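GlcNAc Inducible Gene 2, GIG2 (Candida albicans, PDB 6AKZ) binds an iron(III) ion and is probably a cupin-type oxygenase of the DUF1479 (Gig2-like) family. Local coordinates at residues A[437-442]-A[450-455]; A[170-175]-A[375-380]; A[157-162]-A[223-228]. All coordinates share one frame; numbering follows the deposited sequence.

Contact 1 of 3, residues A[437-442]-A[450-455]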
loop_
_atom_site.group_PDB
_atom_site.type_symbol
_atom_site.label_atom_id
_atom_site.label_comp_id
_atom_site.label_asym_id
_atom_site.label_seq_id
_atom_site.Cartn_x
_atom_site.Cartn_y
_atom_site.Cartn_z
ATOM N N PHE A 437 -2.059 -0.326 -24.840
ATOM C CA PHE A 437 -3.328 0.270 -24.345
ATOM C C PHE A 437 -4.113 0.915 -25.449
ATOM O O PHE A 437 -3.558 1.494 -26.351
ATOM C CB PHE A 437 -3.027 1.278 -23.233
ATOM C CG PHE A 437 -2.406 0.645 -22.034
ATOM C CD1 PHE A 437 -3.219 -0.041 -21.134
ATOM C CD2 PHE A 437 -1.058 0.686 -21.842
ATOM C CE1 PHE A 437 -2.650 -0.711 -20.074
ATOM C CE2 PHE A 437 -0.491 0.060 -20.730
ATOM C CZ PHE A 437 -1.322 -0.630 -19.837
ATOM N N GLU A 438 -5.414 0.680 -25.453
ATOM C CA GLU A 438 -6.320 1.337 -26.345
ATOM C C GLU A 438 -6.525 2.778 -25.855
ATOM O O GLU A 438 -6.575 3.020 -24.660
ATOM C CB GLU A 438 -7.650 0.554 -26.341
ATOM C CG GLU A 438 -8.556 0.828 -27.527
ATOM C CD GLU A 438 -10.032 0.462 -27.242
ATOM O OE1 GLU A 438 -10.267 -0.549 -26.558
ATOM O OE2 GLU A 438 -10.953 1.220 -27.670
ATOM N N LYS A 439 -6.605 3.744 -26.763
ATOM C CA LYS A 439 -6.963 5.109 -26.399
ATOM C C LYS A 439 -8.085 5.553 -27.292
ATOM O O LYS A 439 -7.777 5.924 -28.413
ATOM C CB LYS A 439 -5.861 6.067 -26.623
ATOM C CG LYS A 439 -4.685 5.619 -25.852
ATOM C CD LYS A 439 -3.796 6.777 -25.989
ATOM C CE LYS A 439 -2.392 6.416 -25.873
ATOM N NZ LYS A 439 -2.004 5.021 -26.019
ATOM N N PRO A 440 -9.331 5.455 -26.817
ATOM C CA PRO A 440 -10.553 5.737 -27.559
ATOM C C PRO A 440 -10.535 7.160 -28.113
ATOM O O PRO A 440 -9.905 8.053 -27.500
ATOM C CB PRO A 440 -11.635 5.608 -26.483
ATOM C CG PRO A 440 -11.107 4.689 -25.478
ATOM C CD PRO A 440 -9.627 4.908 -25.471
ATOM N N GLU A 441 -11.179 7.377 -29.259
ATOM C CA GLU A 441 -11.405 8.772 -29.821
ATOM C C GLU A 441 -11.705 9.797 -28.762
ATOM O O GLU A 441 -11.125 10.855 -28.728
ATOM C CB GLU A 441 -12.583 8.814 -30.825
ATOM N N ASN A 442 -12.619 9.435 -27.881
ATOM C CA ASN A 442 -13.152 10.318 -26.856
ATOM C C ASN A 442 -12.236 10.598 -25.681
ATOM O O ASN A 442 -12.557 11.425 -24.863
ATOM C CB ASN A 442 -14.484 9.729 -26.284
ATOM C CG ASN A 442 -14.323 8.288 -25.744
ATOM O OD1 ASN A 442 -13.847 8.058 -24.614
ATOM N ND2 ASN A 442 -14.717 7.303 -26.564
ATOM N N ILE A 450 -0.942 9.184 -20.318
ATOM C CA ILE A 450 -0.192 8.061 -19.668
ATOM C C ILE A 450 -0.269 6.784 -20.500
ATOM O O ILE A 450 0.702 6.001 -20.573
ATOM C CB ILE A 450 -0.574 7.902 -18.179
ATOM C CG1 ILE A 450 0.441 7.031 -17.454
ATOM C CG2 ILE A 450 -2.033 7.331 -18.077
ATOM C CD1 ILE A 450 1.876 7.528 -17.496
ATOM N N ARG A 451 -1.399 6.555 -21.150
ATOM C CA ARG A 451 -1.525 5.427 -21.992
ATOM C C ARG A 451 -0.547 5.516 -23.146
ATOM O O ARG A 451 0.100 4.543 -23.469
ATOM C CB ARG A 451 -2.948 5.231 -22.473
ATOM C CG ARG A 451 -3.890 4.738 -21.437
ATOM C CD ARG A 451 -5.271 4.472 -21.983
ATOM N NE ARG A 451 -6.196 4.182 -20.882
ATOM C CZ ARG A 451 -7.381 3.625 -20.980
ATOM N NH1 ARG A 451 -7.910 3.296 -22.164
ATOM N NH2 ARG A 451 -8.083 3.421 -19.844
ATOM N N SER A 452 -0.425 6.679 -23.756
ATOM C CA SER A 452 0.538 6.851 -24.820
ATOM C C SER A 452 1.971 6.625 -24.359
ATOM O O SER A 452 2.777 5.957 -25.061
ATOM C CB SER A 452 0.391 8.225 -25.477
ATOM O OG SER A 452 1.439 8.391 -26.459
ATOM N N ILE A 453 2.310 7.192 -23.210
ATOM C CA ILE A 453 3.673 7.066 -22.674
ATOM C C ILE A 453 3.982 5.570 -22.397
ATOM O O ILE A 453 5.071 5.059 -22.774
ATOM C CB ILE A 453 3.804 7.913 -21.446
ATOM C CG1 ILE A 453 3.783 9.405 -21.845
ATOM C CG2 ILE A 453 5.069 7.537 -20.640
ATOM C CD1 ILE A 453 3.500 10.343 -20.674
ATOM N N ALA A 454 3.019 4.844 -21.823
ATOM C CA ALA A 454 3.216 3.403 -21.656
ATOM C C ALA A 454 3.450 2.650 -22.965
ATOM O O ALA A 454 4.378 1.838 -23.074
ATOM C CB ALA A 454 2.063 2.751 -20.915
ATOM N N ASN A 455 2.624 2.932 -23.934
ATOM C CA ASN A 455 2.792 2.361 -25.243
ATOM C C ASN A 455 4.142 2.652 -25.867
ATOM O O ASN A 455 4.752 1.718 -26.440
ATOM C CB ASN A 455 1.668 2.823 -26.127
ATOM C CG ASN A 455 0.334 2.178 -25.781
ATOM O OD1 ASN A 455 0.203 1.252 -24.951
ATOM N ND2 ASN A 455 -0.665 2.645 -26.438
#
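Asn455 grips the backbone of Phe437 with both ends of its amide. Phe437 N donates to Asn455 OD1 at 2.8 Å, in the carbonyl plane and on a lone pair, while Asn455 ND2 returns a nearly straight bond (170° at the hydrogen) to Phe437 O at 3.1 Å. OD1 also sits at the edge of the phenyl ring, 3.4 Å from Phe437 CD2. The amide and ring planes lie only 14° apart. Farther round the ring, Phe437 CE2 rests on Ala454 CB at 3.7 Å.

One turn earlier on the helix, Arg451 reaches out with its chain extended from CG to NE, which carries NH1 to Glu438 O at 2.8 Å, close to the guanidinium plane. Lys439 runs past Arg451 in the opposite direction, its CG 3.8 Å from Arg451 CB.

Behind this first shell, Asp167 takes Arg451 NE in a salt bridge, and Leu385 of helix 382-394 packs on Phe437. The loop is thus folded back on helix 445-460, which follows it in the chain. Two helix side chains hydrogen-bond to three backbone groups of a segment without regular secondary structure, and the pair of bonds to the amide limits the rotation of Asn455 and ties down the backbone at Phe437.

Contact 2 of 3, residues A[170-175]-A[375-380]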
loop_
_atom_site.group_PDB
_atom_site.type_symbol
_atom_site.label_atom_id
_atom_site.label_comp_id
_atom_site.label_asym_id
_atom_site.label_seq_id
_atom_site.Cartn_x
_atom_site.Cartn_y
_atom_site.Cartn_z
ATOM N N THR A 170 -7.166 1.923 -15.055
ATOM C CA THR A 170 -6.391 0.815 -15.455
ATOM C C THR A 170 -5.641 0.249 -14.252
ATOM O O THR A 170 -4.868 0.983 -13.580
ATOM C CB THR A 170 -5.428 1.214 -16.520
ATOM O OG1 THR A 170 -6.183 1.519 -17.716
ATOM C CG2 THR A 170 -4.434 0.094 -16.819
ATOM N N GLN A 171 -5.800 -1.071 -14.051
ATOM C CA GLN A 171 -5.037 -1.817 -13.051
ATOM C C GLN A 171 -3.829 -2.459 -13.694
ATOM O O GLN A 171 -3.977 -3.157 -14.654
ATOM C CB GLN A 171 -5.935 -2.891 -12.445
ATOM C CG GLN A 171 -5.302 -3.910 -11.557
ATOM C CD GLN A 171 -4.720 -3.372 -10.260
ATOM O OE1 GLN A 171 -4.859 -2.183 -9.890
ATOM N NE2 GLN A 171 -4.171 -4.279 -9.499
ATOM N N LEU A 172 -2.672 -2.248 -13.146
ATOM C CA LEU A 172 -1.438 -2.982 -13.531
ATOM C C LEU A 172 -1.169 -4.066 -12.488
ATOM O O LEU A 172 -1.501 -3.945 -11.309
ATOM C CB LEU A 172 -0.226 -2.057 -13.555
ATOM C CG LEU A 172 -0.344 -0.896 -14.526
ATOM C CD1 LEU A 172 0.947 -0.138 -14.568
ATOM C CD2 LEU A 172 -0.828 -1.317 -15.911
ATOM N N VAL A 173 -0.460 -5.092 -12.921
ATOM C CA VAL A 173 0.043 -6.086 -12.034
ATOM C C VAL A 173 1.453 -5.756 -11.549
ATOM O O VAL A 173 2.455 -5.703 -12.343
ATOM C CB VAL A 173 0.019 -7.490 -12.648
ATOM C CG1 VAL A 173 0.734 -8.547 -11.752
ATOM C CG2 VAL A 173 -1.423 -7.921 -12.982
ATOM N N TYR A 174 1.529 -5.631 -10.225
ATOM C CA TYR A 174 2.798 -5.701 -9.508
ATOM C C TYR A 174 2.885 -7.141 -8.992
ATOM O O TYR A 174 2.066 -7.549 -8.201
ATOM C CB TYR A 174 2.848 -4.679 -8.400
ATOM C CG TYR A 174 4.005 -4.849 -7.479
ATOM C CD1 TYR A 174 5.303 -4.516 -7.887
ATOM C CD2 TYR A 174 3.821 -5.348 -6.211
ATOM C CE1 TYR A 174 6.393 -4.645 -7.021
ATOM C CE2 TYR A 174 4.920 -5.496 -5.328
ATOM C CZ TYR A 174 6.185 -5.147 -5.732
ATOM O OH TYR A 174 7.243 -5.305 -4.865
ATOM N N GLY A 175 3.901 -7.888 -9.448
ATOM C CA GLY A 175 4.048 -9.292 -9.004
ATOM C C GLY A 175 4.356 -9.365 -7.541
ATOM O O GLY A 175 5.269 -8.698 -7.043
ATOM N N THR A 375 -2.350 -0.993 -8.252
ATOM C CA THR A 375 -1.220 -0.340 -8.853
ATOM C C THR A 375 -1.778 0.341 -10.132
ATOM O O THR A 375 -1.937 -0.267 -11.185
ATOM C CB THR A 375 -0.185 -1.400 -9.241
ATOM O OG1 THR A 375 0.191 -2.151 -8.077
ATOM C CG2 THR A 375 1.025 -0.757 -9.869
ATOM N N PRO A 376 -2.118 1.626 -10.047
ATOM C CA PRO A 376 -2.669 2.281 -11.235
ATOM C C PRO A 376 -1.623 2.545 -12.306
ATOM O O PRO A 376 -0.430 2.735 -11.996
ATOM C CB PRO A 376 -3.215 3.624 -10.658
ATOM C CG PRO A 376 -2.233 3.904 -9.481
ATOM C CD PRO A 376 -1.970 2.519 -8.883
ATOM N N LEU A 377 -2.112 2.562 -13.537
ATOM C CA LEU A 377 -1.314 3.011 -14.635
ATOM C C LEU A 377 -0.941 4.469 -14.376
ATOM O O LEU A 377 -1.793 5.342 -14.308
ATOM C CB LEU A 377 -2.003 2.819 -15.994
ATOM C CG LEU A 377 -1.243 3.443 -17.208
ATOM C CD1 LEU A 377 0.073 2.709 -17.386
ATOM C CD2 LEU A 377 -2.157 3.196 -18.423
ATOM N N SER A 378 0.301 4.693 -14.140
ATOM C CA SER A 378 0.781 6.050 -13.737
ATOM C C SER A 378 2.200 6.211 -14.013
ATOM O O SER A 378 2.953 5.241 -14.231
ATOM C CB SER A 378 0.464 6.343 -12.221
ATOM O OG SER A 378 1.361 5.616 -11.408
ATOM N N ILE A 379 2.640 7.446 -14.031
ATOM C CA ILE A 379 4.046 7.719 -14.488
ATOM C C ILE A 379 5.146 6.986 -13.696
ATOM O O ILE A 379 6.122 6.474 -14.297
ATOM C CB ILE A 379 4.289 9.219 -14.626
ATOM C CG1 ILE A 379 5.513 9.498 -15.466
ATOM C CG2 ILE A 379 4.399 9.951 -13.310
ATOM C CD1 ILE A 379 5.312 9.119 -16.916
ATOM N N THR A 380 4.960 6.816 -12.393
ATOM C CA THR A 380 5.999 6.130 -11.561
ATOM C C THR A 380 5.824 4.598 -11.624
ATOM O O THR A 380 6.556 3.930 -10.932
ATOM C CB THR A 380 6.064 6.634 -10.106
ATOM O OG1 THR A 380 4.822 6.364 -9.411
ATOM C CG2 THR A 380 6.335 8.161 -10.027
HETATM O O HOH W 1 -0.767 -4.849 -8.729
#
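Gln171 and Pro376 form an antiparallel, non-hydrogen-bonded pair, flanked by backbone bonds from Leu377 N to Thr170 O (3.2 Å) and from Leu172 N to Thr375 O (2.9 Å). Gln171 starts away from the partner segment, but a bend at chi2 (65°) turns its amide back, and OE1 accepts from Thr375 N at 3.2 Å. Its NE2 is engaged by Gly373 O and Tyr372 OH, so both ends of the amide are held.

This short pairing lies beyond strand 367-371 of the main sheet of a cupin-clan protein, where the chain turns a corner at Leu377 on its way to helix 382-394. The side chains of Thr170 and Leu377 lie side by side and point the same way, CG2 of the threonine meeting CB of the leucine at 3.7 Å. Leu172 points toward the partner segment, its CD1 reaching Leu377 CD1 at 4.1 Å. At the other end a water accepts from both Tyr174 N and Thr375 OG1, the latter at 2.9 Å, and donates to Leu172 O. Thr375 OG1 also lies 3.7 Å from Tyr174 CB. Beyond that contact the tyrosine ring leads away, its OH is hydrogen-bonded to Asp400, and its side chain is about 11 Å from the bound iron.

Contact 3 of 3, residues A[157-162]-A[223-228]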
loop_
_atom_site.group_PDB
_atom_site.type_symbol
_atom_site.label_atom_id
_atom_site.label_comp_id
_atom_site.label_asym_id
_atom_site.label_seq_id
_atom_site.Cartn_x
_atom_site.Cartn_y
_atom_site.Cartn_z
ATOM N N TYR A 157 -9.066 9.934 -6.779
ATOM C CA TYR A 157 -9.300 10.903 -7.816
ATOM C C TYR A 157 -8.153 11.828 -8.012
ATOM O O TYR A 157 -7.242 11.880 -7.179
ATOM C CB TYR A 157 -10.541 11.750 -7.411
ATOM C CG TYR A 157 -10.348 12.722 -6.291
ATOM C CD1 TYR A 157 -10.396 12.309 -4.985
ATOM C CD2 TYR A 157 -10.084 14.068 -6.558
ATOM C CE1 TYR A 157 -10.279 13.221 -3.915
ATOM C CE2 TYR A 157 -9.948 14.995 -5.520
ATOM C CZ TYR A 157 -10.083 14.569 -4.194
ATOM O OH TYR A 157 -9.891 15.411 -3.160
ATOM N N VAL A 158 -8.186 12.558 -9.130
ATOM C CA VAL A 158 -7.312 13.682 -9.288
ATOM C C VAL A 158 -8.120 14.858 -9.751
ATOM O O VAL A 158 -9.142 14.711 -10.422
ATOM C CB VAL A 158 -6.127 13.488 -10.250
ATOM C CG1 VAL A 158 -5.200 12.452 -9.684
ATOM C CG2 VAL A 158 -6.537 13.137 -11.686
ATOM N N GLU A 159 -7.640 16.018 -9.394
ATOM C CA GLU A 159 -8.291 17.256 -9.764
ATOM C C GLU A 159 -7.814 17.740 -11.123
ATOM O O GLU A 159 -8.611 18.021 -11.988
ATOM C CB GLU A 159 -8.022 18.297 -8.721
ATOM C CG GLU A 159 -8.908 19.532 -8.884
ATOM C CD GLU A 159 -8.876 20.375 -7.626
ATOM O OE1 GLU A 159 -7.905 21.104 -7.487
ATOM O OE2 GLU A 159 -9.786 20.234 -6.753
ATOM N N ASP A 160 -6.527 17.744 -11.328
ATOM C CA ASP A 160 -5.960 18.174 -12.591
ATOM C C ASP A 160 -5.954 17.038 -13.578
ATOM O O ASP A 160 -4.964 16.453 -13.839
ATOM C CB ASP A 160 -4.573 18.696 -12.353
ATOM C CG ASP A 160 -3.905 19.218 -13.600
ATOM O OD1 ASP A 160 -4.480 19.198 -14.668
ATOM O OD2 ASP A 160 -2.747 19.585 -13.430
ATOM N N LYS A 161 -7.110 16.754 -14.111
ATOM C CA LYS A 161 -7.317 15.664 -15.050
ATOM C C LYS A 161 -6.665 15.906 -16.406
ATOM O O LYS A 161 -6.309 14.947 -17.095
ATOM C CB LYS A 161 -8.785 15.333 -15.260
ATOM C CG LYS A 161 -9.446 14.777 -13.995
ATOM C CD LYS A 161 -10.907 14.407 -14.301
ATOM C CE LYS A 161 -11.652 13.724 -13.156
ATOM N NZ LYS A 161 -11.445 14.559 -11.917
ATOM N N GLU A 162 -6.460 17.167 -16.755
ATOM C CA GLU A 162 -5.883 17.448 -18.049
ATOM C C GLU A 162 -4.439 17.034 -18.115
ATOM O O GLU A 162 -3.993 16.587 -19.170
ATOM C CB GLU A 162 -6.022 18.939 -18.344
ATOM C CG GLU A 162 -5.611 19.334 -19.766
ATOM C CD GLU A 162 -6.273 18.502 -20.850
ATOM O OE1 GLU A 162 -7.483 18.157 -20.738
ATOM O OE2 GLU A 162 -5.562 18.199 -21.826
ATOM N N ALA A 223 -6.799 11.908 1.867
ATOM C CA ALA A 223 -5.947 10.727 1.490
ATOM C C ALA A 223 -6.172 10.117 0.110
ATOM O O ALA A 223 -5.381 9.261 -0.340
ATOM C CB ALA A 223 -6.157 9.636 2.548
ATOM N N PHE A 224 -7.181 10.601 -0.556
ATOM C CA PHE A 224 -7.639 10.026 -1.806
ATOM C C PHE A 224 -7.346 10.864 -3.006
ATOM O O PHE A 224 -7.634 10.408 -4.102
ATOM C CB PHE A 224 -9.085 9.588 -1.716
ATOM C CG PHE A 224 -9.266 8.536 -0.702
ATOM C CD1 PHE A 224 -9.087 7.187 -1.033
ATOM C CD2 PHE A 224 -9.468 8.870 0.642
ATOM C CE1 PHE A 224 -9.182 6.202 -0.070
ATOM C CE2 PHE A 224 -9.569 7.880 1.604
ATOM C CZ PHE A 224 -9.380 6.544 1.246
ATOM N N LYS A 225 -6.776 12.055 -2.794
ATOM C CA LYS A 225 -6.428 12.936 -3.889
ATOM C C LYS A 225 -4.980 12.638 -4.350
ATOM O O LYS A 225 -4.047 12.733 -3.543
ATOM C CB LYS A 225 -6.520 14.368 -3.412
ATOM C CG LYS A 225 -6.139 15.365 -4.462
ATOM C CD LYS A 225 -6.499 16.790 -3.995
ATOM C CE LYS A 225 -5.993 17.825 -5.026
ATOM N NZ LYS A 225 -6.610 19.122 -4.588
ATOM N N LEU A 226 -4.806 12.349 -5.629
ATOM C CA LEU A 226 -3.588 11.835 -6.111
ATOM C C LEU A 226 -2.736 12.756 -6.990
ATOM O O LEU A 226 -1.727 12.351 -7.524
ATOM C CB LEU A 226 -3.875 10.502 -6.758
ATOM C CG LEU A 226 -4.391 9.404 -5.874
ATOM C CD1 LEU A 226 -4.533 8.122 -6.681
ATOM C CD2 LEU A 226 -3.585 9.137 -4.607
ATOM N N ASP A 227 -3.141 13.996 -7.124
ATOM C CA ASP A 227 -2.408 14.926 -7.999
ATOM C C ASP A 227 -0.919 14.994 -7.739
ATOM O O ASP A 227 -0.124 14.927 -8.685
ATOM C CB ASP A 227 -3.004 16.336 -7.887
ATOM C CG ASP A 227 -4.454 16.426 -8.314
ATOM O OD1 ASP A 227 -5.337 15.703 -7.797
ATOM O OD2 ASP A 227 -4.757 17.308 -9.169
ATOM N N GLU A 228 -0.518 15.118 -6.485
ATOM C CA GLU A 228 0.880 15.238 -6.126
ATOM C C GLU A 228 1.496 13.836 -5.985
ATOM O O GLU A 228 2.624 13.607 -6.422
ATOM C CB GLU A 228 1.063 16.004 -4.798
ATOM C CG GLU A 228 0.659 17.455 -4.880
ATOM C CD GLU A 228 -0.822 17.648 -4.786
ATOM O OE1 GLU A 228 -1.528 16.788 -4.207
ATOM O OE2 GLU A 228 -1.296 18.690 -5.249
HETATM O O HOH W 2 -9.454 19.615 -3.559
#
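Tyr157, the residue with most surface buried here, lays one ring face over Lys225, whose CA stands 4.1 Å from the ring centroid and 18° off its normal in a CH-pi contact. With CG between the backbone N and the carbonyl carbon (chi1 72°), the ring turns back over Lys225 although the CB bond starts away from it. The phenol OH passes 3.5 Å from Lys225 CB and is hydrogen-bonded to Asp222. Next to it a single bridge joins the backbones: Tyr157 N donates to Phe224 O, and Leu226 N to Tyr157 O.

Asp227 holds the turn that follows. Its OD1 takes Glu159 N at 2.8 Å through the syn lone pair; its OD2 takes Asp160 N, at the middle of an inverse gamma turn, at 2.8 Å, also on the syn side but 22° out of the carboxylate plane. The extended chain of Lys225 ends near Glu159, where NZ and OE1 make a long salt bridge of 3.7 Å and a water joins NZ to OE2. Val158 CG1 packs on Leu226 CB at 3.8 Å.

Two successive N-H groups converging on one carboxylate probably offset the nearby negative charges of Glu159 and Asp160 and hold Asp227 in place, tying together two loops that lack regular structure.

Contacts 1 and 2 adjoin, their centres 14 Å apart: Phe437 CE1 lies 3.8 Å from Thr170 CG2, and helix 445-460 links the two by packing on Thr170 and Leu377. Contact 3 stands apart, about 16 Å from contact 2 and 19 Å from contact 1 between centres, without touching either, but its Lys161 and Glu162 bond to Gly446 and Lys449 of the same helix. Along the chain, contacts 2 and 3 interleave; contact 1 opens after both have closed. Contacts 2 and 3 share strand 166-167, Ile166 packing on Val158, Leu226 and Pro376. Contact 1 lies on the same side of the chain's centre as each of the others. Of the three, only contact 2 has a side chain, Tyr174, about 11 Å from the iron.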